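Local coordinates for putative flagellar motor switch protein FliN (PDB 1O6A) that probably forms part of the C-ring of the bacterial flagellar motor, where FliN proteins help switch the direction of rotation, at residues A[55-69]-A[79-93]. Numbering follows the deposited sequence. Where two conformers were deposited one is given.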
ATOM      1  N   PRO A  55      -8.622   8.513   4.858  1.00 12.16           N
ATOM      2  CA  PRO A  55      -8.529   7.061   4.981  1.00 14.26           C
ATOM      3  C   PRO A  55      -7.351   6.490   4.171  1.00 14.33           C
ATOM      4  O   PRO A  55      -6.777   7.213   3.348  1.00 18.72           O
ATOM      5  CB  PRO A  55      -9.858   6.596   4.358  1.00 15.69           C
ATOM      6  CG  PRO A  55     -10.129   7.629   3.286  1.00 13.51           C
ATOM      7  CD  PRO A  55      -9.674   8.916   3.906  1.00 15.29           C
ATOM      8  N   VAL A  56      -6.979   5.249   4.435  1.00 13.05           N
ATOM      9  CA  VAL A  56      -5.929   4.573   3.670  1.00 13.51           C
ATOM     10  C   VAL A  56      -6.540   4.038   2.393  1.00 12.16           C
ATOM     11  O   VAL A  56      -7.770   3.860   2.302  1.00 13.95           O
ATOM     12  CB  VAL A  56      -5.248   3.425   4.444  1.00 13.03           C
ATOM     13  CG1 VAL A  56      -4.562   4.000   5.671  1.00 22.23           C
ATOM     14  CG2 VAL A  56      -6.194   2.313   4.784  1.00 20.48           C
ATOM     15  N   ASP A  57      -5.707   3.836   1.403  1.00 14.75           N
ATOM     16  CA  ASP A  57      -6.183   3.362   0.113  1.00 14.07           C
ATOM     17  C   ASP A  57      -6.104   1.843  -0.036  1.00 14.85           C
ATOM     18  O   ASP A  57      -5.134   1.223   0.395  1.00 16.33           O
ATOM     19  CB  ASP A  57      -5.366   3.985  -1.001  1.00 15.08           C
ATOM     20  CG  ASP A  57      -5.365   5.507  -0.905  1.00 25.81           C
ATOM     21  OD1 ASP A  57      -6.484   6.066  -0.885  1.00 17.67           O
ATOM     22  OD2 ASP A  57      -4.334   6.186  -0.699  1.00 22.25           O
ATOM     23  N   ILE A  58      -7.093   1.272  -0.727  1.00 14.62           N
ATOM     24  CA  ILE A  58      -7.160  -0.170  -0.902  1.00 12.15           C
ATOM     25  C   ILE A  58      -7.205  -0.456  -2.378  1.00 12.31           C
ATOM     26  O   ILE A  58      -8.131  -0.023  -3.046  1.00 13.15           O
ATOM     27  CB  ILE A  58      -8.436  -0.729  -0.250  1.00 12.93           C
ATOM     28  CG1 ILE A  58      -8.467  -0.389   1.244  1.00 15.38           C
ATOM     29  CG2 ILE A  58      -8.543  -2.227  -0.473  1.00 15.02           C
ATOM     30  CD1 ILE A  58      -9.835  -0.462   1.814  1.00 20.28           C
ATOM     31  N   LEU A  59      -6.153  -1.098  -2.881  1.00 12.11           N
ATOM     32  CA  LEU A  59      -5.995  -1.364  -4.311  1.00 14.66           C
ATOM     33  C   LEU A  59      -6.123  -2.863  -4.561  1.00 15.39           C
ATOM     34  O   LEU A  59      -5.632  -3.681  -3.773  1.00 17.69           O
ATOM     35  CB  LEU A  59      -4.637  -0.885  -4.803  1.00 14.53           C
ATOM     36  CG  LEU A  59      -4.486   0.643  -4.783  1.00 19.68           C
ATOM     37  CD1 LEU A  59      -4.077   1.133  -3.406  1.00 23.27           C
ATOM     38  CD2 LEU A  59      -3.519   1.088  -5.852  1.00 25.14           C
ATOM     39  N   VAL A  60      -6.732  -3.205  -5.686  1.00 15.69           N
ATOM     40  CA  VAL A  60      -6.878  -4.585  -6.079  1.00 14.31           C
ATOM     41  C   VAL A  60      -6.260  -4.672  -7.452  1.00 16.19           C
ATOM     42  O   VAL A  60      -6.633  -3.913  -8.342  1.00 16.43           O
ATOM     43  CB  VAL A  60      -8.345  -5.054  -6.018  1.00 16.91           C
ATOM     44  CG1 VAL A  60      -8.441  -6.529  -6.459  1.00 21.79           C
ATOM     45  CG2 VAL A  60      -8.872  -4.933  -4.620  1.00 18.90           C
ATOM     46  N   ASN A  61      -5.258  -5.552  -7.607  1.00 15.88           N
ATOM     47  CA  ASN A  61      -4.422  -5.577  -8.796  1.00 19.96           C
ATOM     48  C   ASN A  61      -4.079  -4.170  -9.283  1.00 19.11           C
ATOM     49  O   ASN A  61      -4.187  -3.870 -10.465  1.00 19.11           O
ATOM     50  CB  ASN A  61      -5.096  -6.387  -9.914  1.00 19.96           C
ATOM     51  CG  ASN A  61      -5.203  -7.856  -9.605  1.00 26.66           C
ATOM     52  OD1 ASN A  61      -4.700  -8.348  -8.603  1.00 25.33           O
ATOM     53  ND2 ASN A  61      -5.870  -8.581 -10.493  1.00 25.47           N
ATOM     54  N   GLY A  62      -3.695  -3.294  -8.362  1.00 20.19           N
ATOM     55  CA  GLY A  62      -3.245  -1.954  -8.724  1.00 19.53           C
ATOM     56  C   GLY A  62      -4.319  -0.911  -8.967  1.00 19.60           C
ATOM     57  O   GLY A  62      -3.999   0.213  -9.287  1.00 20.73           O
ATOM     58  N   LYS A  63      -5.589  -1.277  -8.825  1.00 18.61           N
ATOM     59  CA  LYS A  63      -6.710  -0.358  -9.078  1.00 17.93           C
ATOM     60  C   LYS A  63      -7.331   0.056  -7.748  1.00 15.93           C
ATOM     61  O   LYS A  63      -7.600  -0.778  -6.916  1.00 13.13           O
ATOM     62  CB  LYS A  63      -7.788  -1.060  -9.928  1.00 19.00           C
ATOM     63  CG  LYS A  63      -7.292  -1.557 -11.281  1.00 24.25           C
ATOM     64  CD  LYS A  63      -7.052  -0.422 -12.267  1.00 28.80           C
ATOM     65  CE  LYS A  63      -6.535  -0.991 -13.621  1.00 43.06           C
ATOM     66  NZ  LYS A  63      -6.004   0.076 -14.543  1.00 46.18           N
ATOM     67  N   LEU A  64      -7.545   1.344  -7.550  1.00 15.78           N
ATOM     68  CA  LEU A  64      -8.149   1.845  -6.328  1.00 17.42           C
ATOM     69  C   LEU A  64      -9.623   1.521  -6.346  1.00 17.18           C
ATOM     70  O   LEU A  64     -10.352   1.996  -7.213  1.00 16.63           O
ATOM     71  CB  LEU A  64      -7.950   3.351  -6.226  1.00 18.04           C
ATOM     72  CG  LEU A  64      -8.570   4.008  -5.012  1.00 17.25           C
ATOM     73  CD1 LEU A  64      -7.823   3.619  -3.760  1.00 16.14           C
ATOM     74  CD2 LEU A  64      -8.599   5.519  -5.240  1.00 21.76           C
ATOM     75  N   ILE A  65     -10.077   0.655  -5.451  1.00 14.27           N
ATOM     76  CA  ILE A  65     -11.523   0.378  -5.409  1.00 15.64           C
ATOM     77  C   ILE A  65     -12.183   0.796  -4.104  1.00 16.50           C
ATOM     78  O   ILE A  65     -13.411   0.850  -4.017  1.00 17.69           O
ATOM     79  CB  ILE A  65     -11.841  -1.079  -5.694  1.00 19.06           C
ATOM     80  CG1 ILE A  65     -11.250  -1.985  -4.656  1.00 19.01           C
ATOM     81  CG2 ILE A  65     -11.391  -1.539  -7.117  1.00 21.35           C
ATOM     82  CD1 ILE A  65     -12.190  -3.106  -4.348  1.00 32.53           C
ATOM     83  N   ALA A  66     -11.382   1.084  -3.095  1.00 13.63           N
ATOM     84  CA  ALA A  66     -11.906   1.356  -1.765  1.00 13.98           C
ATOM     85  C   ALA A  66     -10.916   2.132  -0.916  1.00 15.13           C
ATOM     86  O   ALA A  66      -9.738   2.269  -1.267  1.00 13.53           O
ATOM     87  CB  ALA A  66     -12.283   0.054  -1.084  1.00 15.76           C
ATOM     88  N   ARG A  67     -11.421   2.696   0.165  1.00 12.77           N
ATOM     89  CA  ARG A  67     -10.574   3.317   1.196  1.00 14.81           C
ATOM     90  C   ARG A  67     -11.087   2.877   2.552  1.00 14.69           C
ATOM     91  O   ARG A  67     -12.228   2.362   2.657  1.00 13.71           O
ATOM     92  CB  ARG A  67     -10.581   4.840   1.032  1.00 16.05           C
ATOM     93  CG  ARG A  67     -10.040   5.314  -0.328  1.00 19.50           C
ATOM     94  CD  ARG A  67      -9.464   6.816  -0.390  1.00 17.88           C
ATOM     95  NE  ARG A  67     -10.504   7.725   0.007  1.00 29.47           N
ATOM     96  CZ  ARG A  67     -10.317   9.017   0.252  1.00 31.80           C
ATOM     97  NH1 ARG A  67      -9.128   9.540   0.110  1.00 24.44           N
ATOM     98  NH2 ARG A  67     -11.329   9.767   0.668  1.00 30.20           N
ATOM     99  N   GLY A  68     -10.260   2.981   3.580  1.00 12.88           N
ATOM    100  CA  GLY A  68     -10.668   2.539   4.880  1.00 14.53           C
ATOM    101  C   GLY A  68      -9.825   3.011   6.024  1.00 13.93           C
ATOM    102  O   GLY A  68      -8.947   3.866   5.891  1.00 15.03           O
ATOM    103  N   GLU A  69     -10.125   2.456   7.177  1.00 15.08           N
ATOM    104  CA  GLU A  69      -9.431   2.793   8.413  1.00 15.93           C
ATOM    105  C   GLU A  69      -8.743   1.553   8.981  1.00 15.94           C
ATOM    106  O   GLU A  69      -9.203   0.427   8.844  1.00 13.59           O
ATOM    107  CB  GLU A  69     -10.395   3.439   9.411  1.00 19.06           C
ATOM    108  CG  GLU A  69     -11.557   2.575   9.832  1.00 17.69           C
ATOM    109  CD  GLU A  69     -12.562   3.286  10.754  1.00 17.90           C
ATOM    110  OE1 GLU A  69     -12.212   4.354  11.314  1.00 20.32           O
ATOM    111  OE2 GLU A  69     -13.681   2.756  10.932  1.00 19.66           O
ATOM    112  N   VAL A  79      -7.877  -3.579   7.620  1.00 17.50           N
ATOM    113  CA  VAL A  79      -8.557  -2.350   7.236  0.60 15.96           C
ATOM    114  C   VAL A  79     -10.075  -2.610   7.243  1.00 15.31           C
ATOM    115  O   VAL A  79     -10.541  -3.674   6.806  1.00 16.50           O
ATOM    116  CB  VAL A  79      -7.957  -1.802   5.876  0.60 17.02           C
ATOM    117  CG1 VAL A  79      -8.256  -2.731   4.690  0.60 16.49           C
ATOM    118  CG2 VAL A  79      -8.415  -0.380   5.585  0.60 20.11           C
ATOM    119  N   ARG A  80     -10.838  -1.666   7.788  1.00 13.81           N
ATOM    120  CA  ARG A  80     -12.282  -1.684   7.714  1.00 14.55           C
ATOM    121  C   ARG A  80     -12.646  -0.728   6.597  1.00 15.58           C
ATOM    122  O   ARG A  80     -12.209   0.439   6.599  1.00 17.46           O
ATOM    123  CB  ARG A  80     -12.884  -1.199   9.020  1.00 14.62           C
ATOM    124  CG  ARG A  80     -14.423  -1.212   9.010  1.00 20.53           C
ATOM    125  CD  ARG A  80     -14.972  -0.575  10.228  1.00 23.76           C
ATOM    126  NE  ARG A  80     -14.659  -1.382  11.401  1.00 25.53           N
ATOM    127  CZ  ARG A  80     -13.950  -0.973  12.432  1.00 24.14           C
ATOM    128  NH1 ARG A  80     -13.459   0.254  12.496  1.00 22.35           N
ATOM    129  NH2 ARG A  80     -13.744  -1.801  13.438  1.00 27.72           N
ATOM    130  N   ILE A  81     -13.418  -1.214   5.636  1.00 15.64           N
ATOM    131  CA  ILE A  81     -13.809  -0.405   4.483  0.50 14.87           C
ATOM    132  C   ILE A  81     -14.749   0.731   4.932  1.00 14.51           C
ATOM    133  O   ILE A  81     -15.788   0.485   5.566  1.00 15.27           O
ATOM    134  CB  ILE A  81     -14.469  -1.310   3.409  0.50 13.26           C
ATOM    135  CG1 ILE A  81     -13.391  -2.167   2.737  0.50 17.12           C
ATOM    136  CG2 ILE A  81     -15.248  -0.502   2.379  0.50 15.52           C
ATOM    137  CD1 ILE A  81     -13.933  -3.307   1.914  0.50 16.02           C
ATOM    138  N   THR A  82     -14.387   1.954   4.573  1.00 14.37           N
ATOM    139  CA  THR A  82     -15.201   3.141   4.824  1.00 14.66           C
ATOM    140  C   THR A  82     -15.765   3.760   3.540  1.00 17.75           C
ATOM    141  O   THR A  82     -16.694   4.531   3.599  1.00 16.03           O
ATOM    142  CB  THR A  82     -14.439   4.188   5.587  1.00 15.55           C
ATOM    143  OG1 THR A  82     -13.262   4.608   4.864  1.00 15.75           O
ATOM    144  CG2 THR A  82     -13.939   3.643   6.942  1.00 19.11           C
ATOM    145  N   GLU A  83     -15.151   3.483   2.394  1.00 13.16           N
ATOM    146  CA  GLU A  83     -15.598   4.004   1.115  1.00 14.87           C
ATOM    147  C   GLU A  83     -15.356   2.896   0.096  1.00 14.50           C
ATOM    148  O   GLU A  83     -14.307   2.276   0.079  1.00 13.84           O
ATOM    149  CB  GLU A  83     -14.824   5.254   0.673  1.00 16.31           C
ATOM    150  CG  GLU A  83     -14.948   6.470   1.580  1.00 22.08           C
ATOM    151  CD  GLU A  83     -13.968   7.562   1.205  1.00 32.42           C
ATOM    152  OE1 GLU A  83     -13.643   7.697   0.001  1.00 28.08           O
ATOM    153  OE2 GLU A  83     -13.483   8.255   2.117  1.00 28.77           O
ATOM    154  N   ILE A  84     -16.313   2.631  -0.751  1.00 14.67           N
ATOM    155  CA  ILE A  84     -16.053   1.634  -1.818  1.00 14.38           C
ATOM    156  C   ILE A  84     -16.887   1.911  -3.053  1.00 18.19           C
ATOM    157  O   ILE A  84     -17.971   2.412  -2.940  1.00 16.18           O
ATOM    158  CB  ILE A  84     -16.244   0.220  -1.253  1.00 14.09           C
ATOM    159  CG1 ILE A  84     -15.725  -0.845  -2.224  1.00 17.23           C
ATOM    160  CG2 ILE A  84     -17.732  -0.028  -0.857  1.00 19.39           C
ATOM    161  CD1 ILE A  84     -15.572  -2.197  -1.571  1.00 19.10           C
ATOM    162  N   VAL A  85     -16.360   1.594  -4.244  1.00 15.82           N
ATOM    163  CA  VAL A  85     -17.146   1.728  -5.466  1.00 18.04           C
ATOM    164  C   VAL A  85     -18.150   0.592  -5.552  1.00 18.71           C
ATOM    165  O   VAL A  85     -18.033  -0.428  -4.847  1.00 16.72           O
ATOM    166  CB  VAL A  85     -16.258   1.772  -6.708  1.00 15.23           C
ATOM    167  CG1 VAL A  85     -15.293   2.952  -6.693  1.00 19.74           C
ATOM    168  CG2 VAL A  85     -15.494   0.491  -6.880  1.00 17.81           C
ATOM    169  N   SER A  86     -19.146   0.748  -6.415  1.00 18.58           N
ATOM    170  CA  SER A  86     -20.164  -0.299  -6.598  1.00 19.67           C
ATOM    171  C   SER A  86     -19.529  -1.598  -7.126  1.00 19.18           C
ATOM    172  O   SER A  86     -18.464  -1.561  -7.761  1.00 19.62           O
ATOM    173  CB  SER A  86     -21.257   0.152  -7.557  1.00 20.96           C
ATOM    174  OG  SER A  86     -20.757   0.170  -8.884  1.00 22.81           O
ATOM    175  N   PRO A  87     -20.161  -2.747  -6.860  1.00 19.62           N
ATOM    176  CA  PRO A  87     -19.648  -4.015  -7.387  1.00 19.47           C
ATOM    177  C   PRO A  87     -19.484  -3.999  -8.906  1.00 17.83           C
ATOM    178  O   PRO A  87     -18.516  -4.540  -9.389  1.00 19.24           O
ATOM    179  CB  PRO A  87     -20.696  -5.048  -6.931  1.00 19.12           C
ATOM    180  CG  PRO A  87     -21.322  -4.419  -5.739  1.00 21.15           C
ATOM    181  CD  PRO A  87     -21.384  -2.964  -6.054  1.00 18.26           C
ATOM    182  N   LYS A  88     -20.385  -3.359  -9.629  1.00 18.74           N
ATOM    183  CA  LYS A  88     -20.234  -3.186 -11.066  1.00 21.88           C
ATOM    184  C   LYS A  88     -18.988  -2.367 -11.414  1.00 21.66           C
ATOM    185  O   LYS A  88     -18.252  -2.720 -12.332  1.00 19.58           O
ATOM    186  CB  LYS A  88     -21.465  -2.496 -11.634  1.00 23.49           C
ATOM    187  CG  LYS A  88     -21.487  -2.465 -13.149  1.00 34.27           C
ATOM    188  CD  LYS A  88     -22.854  -2.018 -13.683  1.00 41.80           C
ATOM    189  CE  LYS A  88     -22.714  -1.153 -14.946  1.00 45.24           C
ATOM    190  NZ  LYS A  88     -22.600   0.300 -14.619  1.00 51.93           N
ATOM    191  N   GLU A  89     -18.730  -1.284 -10.675  1.00 22.93           N
ATOM    192  CA  GLU A  89     -17.529  -0.475 -10.937  1.00 21.50           C
ATOM    193  C   GLU A  89     -16.245  -1.225 -10.610  1.00 19.92           C
ATOM    194  O   GLU A  89     -15.215  -1.006 -11.251  1.00 19.41           O
ATOM    195  CB  GLU A  89     -17.589   0.855 -10.193  1.00 26.21           C
ATOM    196  CG  GLU A  89     -18.709   1.765 -10.716  1.00 28.16           C
ATOM    197  CD  GLU A  89     -18.964   3.013  -9.862  1.00 40.22           C
ATOM    198  OE1 GLU A  89     -18.871   2.975  -8.604  1.00 41.64           O
ATOM    199  OE2 GLU A  89     -19.300   4.059 -10.458  1.00 48.92           O
ATOM    200  N   ARG A  90     -16.296  -2.137  -9.641  1.00 17.49           N
ATOM    201  CA  ARG A  90     -15.106  -2.912  -9.282  1.00 18.59           C
ATOM    202  C   ARG A  90     -14.738  -3.830 -10.471  1.00 19.20           C
ATOM    203  O   ARG A  90     -13.571  -3.971 -10.836  1.00 18.89           O
ATOM    204  CB  ARG A  90     -15.369  -3.771  -8.034  1.00 21.53           C
ATOM    205  CG  ARG A  90     -15.559  -3.017  -6.748  1.00 20.39           C
ATOM    206  CD  ARG A  90     -16.076  -3.850  -5.591  1.00 22.99           C
ATOM    207  NE  ARG A  90     -17.168  -3.159  -4.917  1.00 18.12           N
ATOM    208  CZ  ARG A  90     -17.812  -3.604  -3.855  1.00 19.42           C
ATOM    209  NH1 ARG A  90     -17.521  -4.789  -3.309  1.00 18.27           N
ATOM    210  NH2 ARG A  90     -18.779  -2.848  -3.338  1.00 19.01           N
ATOM    211  N   LEU A  91     -15.746  -4.448 -11.066  1.00 18.98           N
ATOM    212  CA  LEU A  91     -15.534  -5.265 -12.260  1.00 19.77           C
ATOM    213  C   LEU A  91     -14.949  -4.481 -13.408  1.00 21.53           C
ATOM    214  O   LEU A  91     -14.059  -4.976 -14.111  1.00 25.87           O
ATOM    215  CB  LEU A  91     -16.856  -5.873 -12.724  1.00 21.70           C
ATOM    216  CG  LEU A  91     -17.111  -7.278 -12.236  1.00 30.66           C
ATOM    217  CD1 LEU A  91     -18.447  -7.751 -12.812  1.00 31.81           C
ATOM    218  CD2 LEU A  91     -15.946  -8.233 -12.640  1.00 33.52           C
ATOM    219  N   GLU A  92     -15.488  -3.286 -13.633  1.00 23.22           N
ATOM    220  CA  GLU A  92     -15.073  -2.444 -14.751  1.00 26.08           C
ATOM    221  C   GLU A  92     -13.602  -2.108 -14.599  1.00 25.58           C
ATOM    222  O   GLU A  92     -12.836  -2.210 -15.547  1.00 25.62           O
ATOM    223  CB  GLU A  92     -15.885  -1.142 -14.807  1.00 27.67           C
ATOM    224  CG  GLU A  92     -17.292  -1.287 -15.383  1.00 33.68           C
ATOM    225  CD  GLU A  92     -18.178  -0.052 -15.176  1.00 42.54           C
ATOM    226  OE1 GLU A  92     -17.727   0.963 -14.585  1.00 45.02           O
ATOM    227  OE2 GLU A  92     -19.353  -0.094 -15.609  1.00 51.90           O
ATOM    228  N   LEU A  93     -13.218  -1.697 -13.398  1.00 23.73           N
ATOM    229  CA  LEU A  93     -11.856  -1.253 -13.134  1.00 22.72           C
ATOM    230  C   LEU A  93     -10.874  -2.396 -13.282  1.00 22.57           C
ATOM    231  O   LEU A  93      -9.765  -2.213 -13.778  1.00 23.21           O
ATOM    232  CB  LEU A  93     -11.749  -0.709 -11.718  1.00 24.77           C
ATOM    233  CG  LEU A  93     -12.234   0.712 -11.486  1.00 25.51           C
ATOM    234  CD1 LEU A  93     -12.395   0.971 -10.015  1.00 27.43           C
ATOM    235  CD2 LEU A  93     -11.245   1.707 -12.078  1.00 27.77           C
TER
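In the conformers given for Val79 and Ile81, the Val79 and Val56 side chains slide past each other, CG2 to CG2 at 3.6 Å, Val79 reaches tip to tip with Ile58 through CG1 and CD1, and that same Ile58 methyl touches Ile81 CG1. Farther along, Ile65 joins strand to helix: its CG2 lies against Leu93 CD1 at 4.0 Å, while its longer branch, held between backbone N and carbonyl carbon (chi1 63°), takes the side chain across that of Arg90 at about a right angle, CD1 resting on Arg90 CG and CD. The Arg90 guanidinium, with Ile84 CD1 over one face and Pro87 CG on the other, grips Val85 O through NE and NH2; its NH1 reaches Val37 O of the second subunit. The framework is an antiparallel beta hairpin, strands 63-73 and 76-84, whose register slips at a classic bulge where Thr82 and Glu83 both face Arg67. Arg67 O consequently accepts two amides, Thr82 N at 2.9 Å and Glu83 N at 3.1 Å, the latter from above the carbonyl plane. On the polar face, Arg67 and Glu83 run side by side into a side-on salt bridge, NH2 meeting the syn lone pair of OE2 at 3.0 Å and NE approaching OE1 from above the carboxylate; Pro55 CG lies over the centre of one face of the Arg67 guanidinium. Beyond, Arg80 NH1 bonds Glu69 OE2 at 3.0 Å, with the guanidinium and carboxylate planes 83° apart.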